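Local atomic coordinates of 457aa long hypothetical protein (Pyrococcus horikoshii, PDB entry 2CSU), a protein that is of unknown function but combines an N-terminal Rossmann-type CoA-binding domain with two flavodoxin-like domains of the succinyl-CoA ligase family. Residues D277-Q288 with P429-A440; R292-T300 with A310-A321. All blocks are in the same frame, centred on the assembly; numbering follows the deposited sequence.

Contact 1 of 2, residues D277-Q288 with P429-A440; sequences DEMLSMARAFSQ and PTYERPEDVASA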
loop_
_atom_site.group_PDB
_atom_site.type_symbol
_atom_site.label_atom_id
_atom_site.label_comp_id
_atom_site.label_asym_id
_atom_site.label_seq_id
_atom_site.Cartn_x
_atom_site.Cartn_y
_atom_site.Cartn_z
ATOM N N ASP A 277 -1.879 -4.857 6.167
ATOM C CA ASP A 277 -0.476 -4.667 5.847
ATOM C C ASP A 277 0.488 -5.041 6.957
ATOM O O ASP A 277 1.547 -5.603 6.684
ATOM C CB ASP A 277 -0.229 -3.230 5.366
ATOM C CG ASP A 277 -0.364 -3.105 3.850
ATOM O OD1 ASP A 277 0.445 -3.737 3.148
ATOM O OD2 ASP A 277 -1.266 -2.400 3.356
ATOM N N GLU A 278 0.127 -4.759 8.206
ATOM C CA GLU A 278 0.994 -5.117 9.316
ATOM C C GLU A 278 1.048 -6.625 9.451
ATOM O O GLU A 278 2.117 -7.195 9.653
ATOM C CB GLU A 278 0.488 -4.519 10.637
ATOM C CG GLU A 278 0.519 -2.997 10.699
ATOM C CD GLU A 278 0.176 -2.468 12.094
ATOM O OE1 GLU A 278 -0.101 -3.289 13.005
ATOM O OE2 GLU A 278 0.182 -1.231 12.274
HETATM N N MSE A 279 -0.117 -7.262 9.368
HETATM C CA MSE A 279 -0.225 -8.718 9.480
HETATM C C MSE A 279 0.690 -9.379 8.440
HETATM O O MSE A 279 1.472 -10.270 8.760
HETATM C CB MSE A 279 -1.693 -9.168 9.247
HETATM C CG MSE A 279 -1.950 -10.703 9.366
HETATM SE SE MSE A 279 -3.563 -11.326 8.745
HETATM C CE MSE A 279 -3.355 -10.980 6.986
ATOM N N LEU A 280 0.572 -8.933 7.196
ATOM C CA LEU A 280 1.370 -9.469 6.102
ATOM C C LEU A 280 2.839 -9.113 6.225
ATOM O O LEU A 280 3.704 -9.950 5.977
ATOM C CB LEU A 280 0.852 -8.937 4.769
ATOM C CG LEU A 280 -0.562 -9.353 4.354
ATOM C CD1 LEU A 280 -1.006 -8.512 3.181
ATOM C CD2 LEU A 280 -0.587 -10.832 4.006
ATOM N N SER A 281 3.120 -7.865 6.598
ATOM C CA SER A 281 4.496 -7.409 6.717
ATOM C C SER A 281 5.225 -8.156 7.824
ATOM O O SER A 281 6.401 -8.518 7.674
ATOM C CB SER A 281 4.541 -5.903 6.989
ATOM O OG SER A 281 3.795 -5.164 6.029
HETATM N N MSE A 282 4.513 -8.407 8.919
HETATM C CA MSE A 282 5.128 -9.050 10.073
HETATM C C MSE A 282 5.346 -10.547 9.841
HETATM O O MSE A 282 6.266 -11.162 10.362
HETATM C CB MSE A 282 4.206 -8.853 11.278
HETATM C CG MSE A 282 4.324 -7.453 11.886
HETATM SE SE MSE A 282 3.042 -7.126 13.102
HETATM C CE MSE A 282 3.325 -8.560 14.151
ATOM N N ALA A 283 4.432 -11.141 9.054
ATOM C CA ALA A 283 4.445 -12.591 8.896
ATOM C C ALA A 283 5.514 -13.071 7.909
ATOM O O ALA A 283 6.147 -14.105 8.087
ATOM C CB ALA A 283 3.059 -13.026 8.419
ATOM N N ARG A 284 5.678 -12.300 6.820
ATOM C CA ARG A 284 6.565 -12.767 5.763
ATOM C C ARG A 284 8.004 -12.306 5.997
ATOM O O ARG A 284 8.853 -12.360 5.117
ATOM C CB ARG A 284 6.052 -12.213 4.432
ATOM C CG ARG A 284 6.285 -10.709 4.300
ATOM C CD ARG A 284 6.334 -10.260 2.834
ATOM N NE ARG A 284 5.862 -8.878 2.703
ATOM C CZ ARG A 284 6.556 -8.064 1.887
ATOM N NH1 ARG A 284 7.615 -8.519 1.238
ATOM N NH2 ARG A 284 6.167 -6.795 1.733
ATOM N N ALA A 285 8.249 -11.829 7.231
ATOM C CA ALA A 285 9.602 -11.418 7.582
ATOM C C ALA A 285 10.404 -12.588 8.147
ATOM O O ALA A 285 11.598 -12.499 8.407
ATOM C CB ALA A 285 9.510 -10.306 8.627
ATOM N N PHE A 286 9.693 -13.707 8.375
ATOM C CA PHE A 286 10.380 -14.862 8.939
ATOM C C PHE A 286 11.027 -15.719 7.848
ATOM O O PHE A 286 11.230 -16.917 8.000
ATOM C CB PHE A 286 9.358 -15.694 9.715
ATOM C CG PHE A 286 8.926 -14.950 10.945
ATOM C CD1 PHE A 286 9.719 -14.990 12.086
ATOM C CD2 PHE A 286 7.736 -14.242 10.945
ATOM C CE1 PHE A 286 9.316 -14.316 13.230
ATOM C CE2 PHE A 286 7.339 -13.566 12.096
ATOM C CZ PHE A 286 8.125 -13.599 13.240
ATOM N N SER A 287 11.314 -15.058 6.711
ATOM C CA SER A 287 12.162 -15.692 5.709
ATOM C C SER A 287 13.633 -15.486 6.070
ATOM O O SER A 287 14.550 -16.017 5.452
ATOM C CB SER A 287 11.859 -15.049 4.354
ATOM O OG SER A 287 12.904 -14.134 4.017
ATOM N N GLN A 288 13.835 -14.635 7.096
ATOM C CA GLN A 288 15.179 -14.370 7.591
ATOM C C GLN A 288 15.370 -14.954 8.993
ATOM O O GLN A 288 14.441 -15.425 9.634
ATOM C CB GLN A 288 15.376 -12.852 7.636
ATOM C CG GLN A 288 15.288 -12.209 6.252
ATOM C CD GLN A 288 16.664 -12.170 5.633
ATOM O OE1 GLN A 288 17.656 -11.807 6.244
ATOM N NE2 GLN A 288 16.693 -12.569 4.346
ATOM N N PRO A 429 12.914 -10.090 2.514
ATOM C CA PRO A 429 11.599 -9.434 2.511
ATOM C C PRO A 429 11.807 -7.975 2.109
ATOM O O PRO A 429 12.657 -7.290 2.670
ATOM C CB PRO A 429 11.132 -9.570 3.966
ATOM C CG PRO A 429 11.848 -10.790 4.449
ATOM C CD PRO A 429 13.226 -10.630 3.847
ATOM N N THR A 430 11.036 -7.504 1.139
ATOM C CA THR A 430 11.175 -6.132 0.677
ATOM C C THR A 430 9.888 -5.351 0.811
ATOM O O THR A 430 8.827 -5.757 0.320
ATOM C CB THR A 430 11.675 -6.100 -0.774
ATOM O OG1 THR A 430 13.017 -6.602 -0.805
ATOM C CG2 THR A 430 11.658 -4.665 -1.334
ATOM N N TYR A 431 9.996 -4.207 1.469
ATOM C CA TYR A 431 8.835 -3.373 1.711
ATOM C C TYR A 431 8.898 -2.069 0.959
ATOM O O TYR A 431 9.948 -1.684 0.472
ATOM C CB TYR A 431 8.700 -3.136 3.221
ATOM C CG TYR A 431 8.653 -4.441 3.990
ATOM C CD1 TYR A 431 9.826 -5.148 4.288
ATOM C CD2 TYR A 431 7.436 -4.999 4.365
ATOM C CE1 TYR A 431 9.776 -6.381 4.946
ATOM C CE2 TYR A 431 7.376 -6.225 5.013
ATOM C CZ TYR A 431 8.542 -6.913 5.303
ATOM O OH TYR A 431 8.462 -8.125 5.955
ATOM N N GLU A 432 7.765 -1.385 0.877
ATOM C CA GLU A 432 7.688 -0.125 0.159
ATOM C C GLU A 432 7.298 1.001 1.111
ATOM O O GLU A 432 7.225 2.161 0.708
ATOM C CB GLU A 432 6.666 -0.253 -0.997
ATOM C CG GLU A 432 6.412 1.023 -1.800
ATOM C CD GLU A 432 5.973 0.753 -3.248
ATOM O OE1 GLU A 432 5.366 1.656 -3.875
ATOM O OE2 GLU A 432 6.249 -0.357 -3.765
ATOM N N ARG A 433 7.079 0.650 2.374
ATOM C CA ARG A 433 6.677 1.619 3.397
ATOM C C ARG A 433 7.552 1.598 4.647
ATOM O O ARG A 433 7.941 0.545 5.124
ATOM C CB ARG A 433 5.245 1.355 3.865
ATOM C CG ARG A 433 4.185 1.319 2.780
ATOM C CD ARG A 433 2.815 1.193 3.417
ATOM N NE ARG A 433 1.754 1.258 2.428
ATOM C CZ ARG A 433 1.293 0.212 1.749
ATOM N NH1 ARG A 433 1.806 -0.996 1.965
ATOM N NH2 ARG A 433 0.322 0.377 0.851
ATOM N N PRO A 434 7.860 2.774 5.199
ATOM C CA PRO A 434 8.681 2.800 6.408
ATOM C C PRO A 434 7.986 2.027 7.531
ATOM O O PRO A 434 8.631 1.289 8.268
ATOM C CB PRO A 434 8.791 4.292 6.709
ATOM C CG PRO A 434 8.843 4.882 5.343
ATOM C CD PRO A 434 7.739 4.124 4.623
ATOM N N GLU A 435 6.665 2.176 7.641
ATOM C CA GLU A 435 5.931 1.475 8.697
ATOM C C GLU A 435 5.917 -0.036 8.507
ATOM O O GLU A 435 5.926 -0.791 9.479
ATOM C CB GLU A 435 4.490 1.995 8.807
ATOM C CG GLU A 435 3.694 1.988 7.511
ATOM C CD GLU A 435 3.937 3.223 6.682
ATOM O OE1 GLU A 435 5.099 3.712 6.667
ATOM O OE2 GLU A 435 2.970 3.700 6.037
ATOM N N ASP A 436 5.908 -0.476 7.256
ATOM C CA ASP A 436 5.887 -1.905 6.952
ATOM C C ASP A 436 7.190 -2.604 7.331
ATOM O O ASP A 436 7.175 -3.667 7.954
ATOM C CB ASP A 436 5.601 -2.111 5.460
ATOM C CG ASP A 436 4.131 -1.878 5.103
ATOM O OD1 ASP A 436 3.757 -2.097 3.930
ATOM O OD2 ASP A 436 3.352 -1.483 5.991
ATOM N N VAL A 437 8.327 -2.018 6.960
ATOM C CA VAL A 437 9.606 -2.630 7.293
ATOM C C VAL A 437 9.781 -2.584 8.824
ATOM O O VAL A 437 10.327 -3.508 9.417
ATOM C CB VAL A 437 10.792 -1.916 6.532
ATOM C CG1 VAL A 437 10.904 -0.460 6.941
ATOM C CG2 VAL A 437 12.116 -2.663 6.769
ATOM N N ALA A 438 9.286 -1.526 9.464
ATOM C CA ALA A 438 9.381 -1.410 10.926
ATOM C C ALA A 438 8.560 -2.509 11.586
ATOM O O ALA A 438 8.985 -3.103 12.572
ATOM C CB ALA A 438 8.879 -0.016 11.406
ATOM N N SER A 439 7.377 -2.788 11.047
ATOM C CA SER A 439 6.545 -3.841 11.620
ATOM C C SER A 439 7.245 -5.178 11.517
ATOM O O SER A 439 7.190 -5.993 12.442
ATOM C CB SER A 439 5.198 -3.923 10.897
ATOM O OG SER A 439 4.454 -2.736 11.070
ATOM N N ALA A 440 7.908 -5.402 10.385
ATOM C CA ALA A 440 8.617 -6.653 10.156
ATOM C C ALA A 440 9.768 -6.776 11.126
ATOM O O ALA A 440 10.005 -7.847 11.689
ATOM C CB ALA A 440 9.135 -6.726 8.708
#
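Two flavodoxin-like domains of the succinyl-CoA ligase family meet here: helix 276-283 and the turn after it, Ala-283 to Phe-286, lie against strand 430-431 and the start of helix 434-450. The helix segments 277-283 and 434-440 approach to 7.7 Å between axes and cross at -51°. Where they touch, Ser-281 O lies 3.4 Å from Ala-440 CB, and Met-282 CG rests on the backbone O of Ser-439. In the turn, Ala-285 CB meets Ala-440 CB at 3.6 Å. The Tyr-431 ring reaches from the strand to the last turn of helix 277-283. Its OH gives a 2.7 Å hydrogen bond to Ser-281 O, in the carbonyl plane and on a lone pair, while Ser-281 CB touches CE2. Arg-284 runs antiparallel to the tyrosine side chain, its guanidinium over one ring face and tilted 33° to it in an off-centre cation-pi contact, Arg-284 CZ lying 4.2 Å from the centroid of the Tyr-431 ring. CG of Arg-284 sits between its backbone N and carbonyl carbon (chi1 72°), and the extended chain beyond carries NH1 and NH2 to Thr-430 O. Both nitrogens bond that one oxygen at 3.2 Å, from the same face of its carbonyl plane. NH1 also pairs with Glu-424. Pro-429 CD packs on Gln-288 CG. At the other end Arg-433 NH1 bridges Asp-277 OD1 (3.3 Å) and Asp-436 OD1 (3.0 Å), the latter in the guanidinium plane. Asp-277 also pairs with Lys-168 of its own chain and with Arg-433 of the second subunit, and Arg-433 with Asp-277 of that subunit. The cations probably offset the repulsion between Asp-277 and Asp-436; bonds to backbone oxygens thus pin one end of this domain junction, and charges shared across the dimer the other.

Contact 2 of 2, residues R292-T300 with A310-A321; sequences RGNKVAIMT and ADELDKRGLKLA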
loop_
_atom_site.group_PDB
_atom_site.type_symbol
_atom_site.label_atom_id
_atom_site.label_comp_id
_atom_site.label_asym_id
_atom_site.label_seq_id
_atom_site.Cartn_x
_atom_site.Cartn_y
_atom_site.Cartn_z
ATOM N N ARG A 292 19.684 -11.627 17.378
ATOM C CA ARG A 292 20.177 -11.940 18.712
ATOM C C ARG A 292 20.036 -10.729 19.637
ATOM O O ARG A 292 20.384 -10.762 20.809
ATOM C CB ARG A 292 21.663 -12.314 18.614
ATOM C CG ARG A 292 21.935 -13.565 17.780
ATOM C CD ARG A 292 23.320 -14.153 18.094
ATOM N NE ARG A 292 24.380 -13.355 17.460
ATOM C CZ ARG A 292 24.951 -12.376 18.188
ATOM N NH1 ARG A 292 24.541 -12.140 19.420
ATOM N NH2 ARG A 292 25.952 -11.654 17.668
ATOM N N GLY A 293 19.492 -9.646 19.096
ATOM C CA GLY A 293 19.290 -8.443 19.879
ATOM C C GLY A 293 18.325 -7.520 19.166
ATOM O O GLY A 293 17.780 -7.881 18.121
ATOM N N ASN A 294 18.117 -6.327 19.709
ATOM C CA ASN A 294 17.194 -5.384 19.097
ATOM C C ASN A 294 17.891 -4.132 18.564
ATOM O O ASN A 294 17.251 -3.096 18.383
ATOM C CB ASN A 294 16.135 -4.954 20.112
ATOM C CG ASN A 294 16.698 -4.021 21.174
ATOM O OD1 ASN A 294 17.828 -4.194 21.630
ATOM N ND2 ASN A 294 15.911 -3.029 21.571
ATOM N N LYS A 295 19.194 -4.218 18.327
ATOM C CA LYS A 295 19.946 -3.073 17.822
ATOM C C LYS A 295 20.025 -3.171 16.299
ATOM O O LYS A 295 20.664 -4.067 15.743
ATOM C CB LYS A 295 21.345 -3.049 18.442
ATOM C CG LYS A 295 21.343 -2.868 19.961
ATOM C CD LYS A 295 20.681 -1.556 20.371
ATOM C CE LYS A 295 20.652 -1.375 21.889
ATOM N NZ LYS A 295 19.858 -2.433 22.584
ATOM N N VAL A 296 19.379 -2.231 15.628
ATOM C CA VAL A 296 19.329 -2.257 14.182
ATOM C C VAL A 296 20.235 -1.244 13.516
ATOM O O VAL A 296 20.503 -0.172 14.062
ATOM C CB VAL A 296 17.876 -2.016 13.707
ATOM C CG1 VAL A 296 17.751 -2.245 12.212
ATOM C CG2 VAL A 296 16.938 -2.920 14.472
ATOM N N ALA A 297 20.714 -1.603 12.333
ATOM C CA ALA A 297 21.547 -0.708 11.548
ATOM C C ALA A 297 20.733 -0.319 10.323
ATOM O O ALA A 297 20.187 -1.181 9.619
ATOM C CB ALA A 297 22.825 -1.398 11.116
ATOM N N ILE A 298 20.645 0.980 10.075
ATOM C CA ILE A 298 19.923 1.481 8.918
ATOM C C ILE A 298 20.894 2.034 7.877
ATOM O O ILE A 298 21.703 2.910 8.188
ATOM C CB ILE A 298 18.971 2.638 9.282
ATOM C CG1 ILE A 298 17.913 2.178 10.294
ATOM C CG2 ILE A 298 18.306 3.162 8.016
ATOM C CD1 ILE A 298 17.125 3.331 10.891
HETATM N N MSE A 299 20.828 1.515 6.652
HETATM C CA MSE A 299 21.662 2.045 5.568
HETATM C C MSE A 299 20.687 2.567 4.499
HETATM O O MSE A 299 19.680 1.924 4.197
HETATM C CB MSE A 299 22.612 0.970 5.008
HETATM C CG MSE A 299 22.013 -0.418 4.769
HETATM SE SE MSE A 299 23.265 -1.633 4.218
HETATM C CE MSE A 299 23.253 -1.260 2.588
ATOM N N THR A 300 20.974 3.733 3.928
ATOM C CA THR A 300 20.062 4.310 2.945
ATOM C C THR A 300 20.763 5.245 1.960
ATOM O O THR A 300 21.884 5.708 2.218
ATOM C CB THR A 300 18.951 5.128 3.660
ATOM O OG1 THR A 300 18.024 5.630 2.703
ATOM C CG2 THR A 300 19.561 6.331 4.406
ATOM N N ALA A 310 13.343 5.386 10.857
ATOM C CA ALA A 310 13.852 5.409 12.232
ATOM C C ALA A 310 12.682 5.679 13.186
ATOM O O ALA A 310 12.518 4.984 14.167
ATOM C CB ALA A 310 14.935 6.474 12.389
ATOM N N ASP A 311 11.862 6.679 12.885
ATOM C CA ASP A 311 10.703 6.984 13.721
ATOM C C ASP A 311 9.866 5.729 13.953
ATOM O O ASP A 311 9.602 5.354 15.091
ATOM C CB ASP A 311 9.809 8.047 13.059
ATOM C CG ASP A 311 10.251 9.481 13.366
ATOM O OD1 ASP A 311 11.093 9.682 14.276
ATOM O OD2 ASP A 311 9.739 10.415 12.699
ATOM N N GLU A 312 9.457 5.089 12.858
ATOM C CA GLU A 312 8.630 3.891 12.901
ATOM C C GLU A 312 9.192 2.777 13.758
ATOM O O GLU A 312 8.441 2.066 14.429
ATOM C CB GLU A 312 8.388 3.363 11.486
ATOM C CG GLU A 312 7.474 4.235 10.639
ATOM C CD GLU A 312 6.078 4.384 11.242
ATOM O OE1 GLU A 312 5.640 3.488 11.996
ATOM O OE2 GLU A 312 5.416 5.396 10.941
ATOM N N LEU A 313 10.507 2.610 13.722
ATOM C CA LEU A 313 11.158 1.576 14.514
ATOM C C LEU A 313 11.115 1.981 15.976
ATOM O O LEU A 313 10.902 1.148 16.871
ATOM C CB LEU A 313 12.624 1.434 14.108
ATOM C CG LEU A 313 12.986 0.967 12.698
ATOM C CD1 LEU A 313 14.451 1.273 12.419
ATOM C CD2 LEU A 313 12.731 -0.526 12.581
ATOM N N ASP A 314 11.327 3.271 16.213
ATOM C CA ASP A 314 11.403 3.771 17.580
ATOM C C ASP A 314 10.108 3.498 18.347
ATOM O O ASP A 314 10.090 2.878 19.402
ATOM C CB ASP A 314 11.667 5.276 17.524
ATOM C CG ASP A 314 12.067 5.770 18.907
ATOM O OD1 ASP A 314 11.183 5.860 19.760
ATOM O OD2 ASP A 314 13.242 6.058 19.115
ATOM N N LYS A 315 9.001 4.026 17.795
ATOM C CA LYS A 315 7.707 3.816 18.433
ATOM C C LYS A 315 7.363 2.327 18.525
ATOM O O LYS A 315 6.403 1.915 19.163
ATOM C CB LYS A 315 6.645 4.548 17.612
ATOM C CG LYS A 315 6.163 3.722 16.417
ATOM C CD LYS A 315 5.787 4.598 15.222
ATOM C CE LYS A 315 4.270 4.710 15.030
ATOM N NZ LYS A 315 3.982 5.443 13.799
ATOM N N ARG A 316 8.171 1.512 17.822
ATOM C CA ARG A 316 7.943 0.071 17.850
ATOM C C ARG A 316 8.806 -0.616 18.912
ATOM O O ARG A 316 8.687 -1.807 19.172
ATOM C CB ARG A 316 8.276 -0.490 16.468
ATOM C CG ARG A 316 7.069 -0.484 15.530
ATOM C CD ARG A 316 6.148 -1.685 15.770
ATOM N NE ARG A 316 5.182 -1.822 14.677
ATOM C CZ ARG A 316 4.205 -2.735 14.829
ATOM N NH1 ARG A 316 4.139 -3.461 15.931
ATOM N NH2 ARG A 316 3.301 -2.902 13.859
ATOM N N GLY A 317 9.641 0.232 19.498
ATOM C CA GLY A 317 10.504 -0.226 20.568
ATOM C C GLY A 317 11.880 -0.685 20.130
ATOM O O GLY A 317 12.693 -1.079 20.958
ATOM N N LEU A 318 12.155 -0.664 18.833
ATOM C CA LEU A 318 13.468 -1.069 18.371
ATOM C C LEU A 318 14.441 0.079 18.596
ATOM O O LEU A 318 14.046 1.240 18.611
ATOM C CB LEU A 318 13.423 -1.452 16.889
ATOM C CG LEU A 318 12.885 -2.864 16.643
ATOM C CD1 LEU A 318 12.797 -3.143 15.165
ATOM C CD2 LEU A 318 13.801 -3.871 17.315
ATOM N N LYS A 319 15.714 -0.246 18.771
ATOM C CA LYS A 319 16.721 0.776 19.003
ATOM C C LYS A 319 17.853 0.726 17.973
ATOM O O LYS A 319 18.172 -0.336 17.443
ATOM C CB LYS A 319 17.294 0.615 20.415
ATOM C CG LYS A 319 16.264 0.737 21.527
ATOM C CD LYS A 319 15.640 2.123 21.569
ATOM C CE LYS A 319 14.751 2.284 22.810
ATOM N NZ LYS A 319 14.082 3.623 22.884
ATOM N N LEU A 320 18.446 1.883 17.696
ATOM C CA LEU A 320 19.552 1.987 16.741
ATOM C C LEU A 320 20.865 1.573 17.389
ATOM O O LEU A 320 21.185 2.008 18.491
ATOM C CB LEU A 320 19.676 3.418 16.221
ATOM C CG LEU A 320 18.587 3.900 15.260
ATOM C CD1 LEU A 320 18.737 5.397 15.018
ATOM C CD2 LEU A 320 18.696 3.135 13.945
ATOM N N ALA A 321 21.622 0.730 16.697
ATOM C CA ALA A 321 22.900 0.261 17.214
ATOM C C ALA A 321 23.971 1.352 17.183
ATOM O O ALA A 321 23.832 2.360 16.487
ATOM C CB ALA A 321 23.369 -0.949 16.411
HETATM O O HOH W 1 12.901 -4.304 21.431
#
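With CG1 set beside the backbone N (chi1 -61°) and the chain extended beyond it (chi2 169°), Ile-298 thrusts CD1 off its strand into a cluster of apolar groups from 310-321. Leu-313, from the helix, reaches it tip to tip, CD1 to CD1 at 3.7 Å, while Leu-320 comes at a slant, its CD2 tightly packed 3.4 Å from Ile-298 CD1. Ala-310 CB completes the cluster. Nearer the start of the strand, Val-296 CG2 approaches Leu-318 CD1. The backbones pair in parallel: Lys-319 N donates to Asn-294 O (3.3 Å), Val-296 N to Lys-319 O (2.9 Å) and Ala-321 N to Val-296 O (3.0 Å), the last almost straight at 174°. Lys-295 curls back, bent at chi2 and chi4, until its NZ bonds Asn-294 OD1 at 2.9 Å; on the way its CD passes Lys-319 CB. The Asn-294 amide lies alongside the Lys-319 chain, and a water joins its ND2, weakly, to Gly-317 O. Gly-317, at positive phi, ends the helix in a Schellman motif and turns the chain back toward the sheet. Strand 371-377 flanks 295-300, with Ile-373 touching both Val-296 and Leu-313. Strand 295-300, helix 303-314 and strand 319-320 thus form a beta-alpha-beta crossover, the repeating unit of flavodoxin-like and other parallel alpha/beta folds.

Along the chain, helix 276-283 supplies the first side of contact 1, and strand 295-300 follows to open contact 2. Contact 2 closes first, a short loop through helix 303-314 to strand 319-320. The chain then adds further strands and helices, up to strand 406-411 and helix 417-424, before 429-440 closes contact 1, so the short loop lies wholly within the long one. Contact 1 joins a helix of the first flavodoxin-like domain to the last strand and helix of the Ligase-CoA domain; contact 2 stays inside the latter. Arg-316 links them directly, with a weak hydrogen bond to Ser-439 and a long, weak ion pair with Glu-278. Both also touch the second subunit.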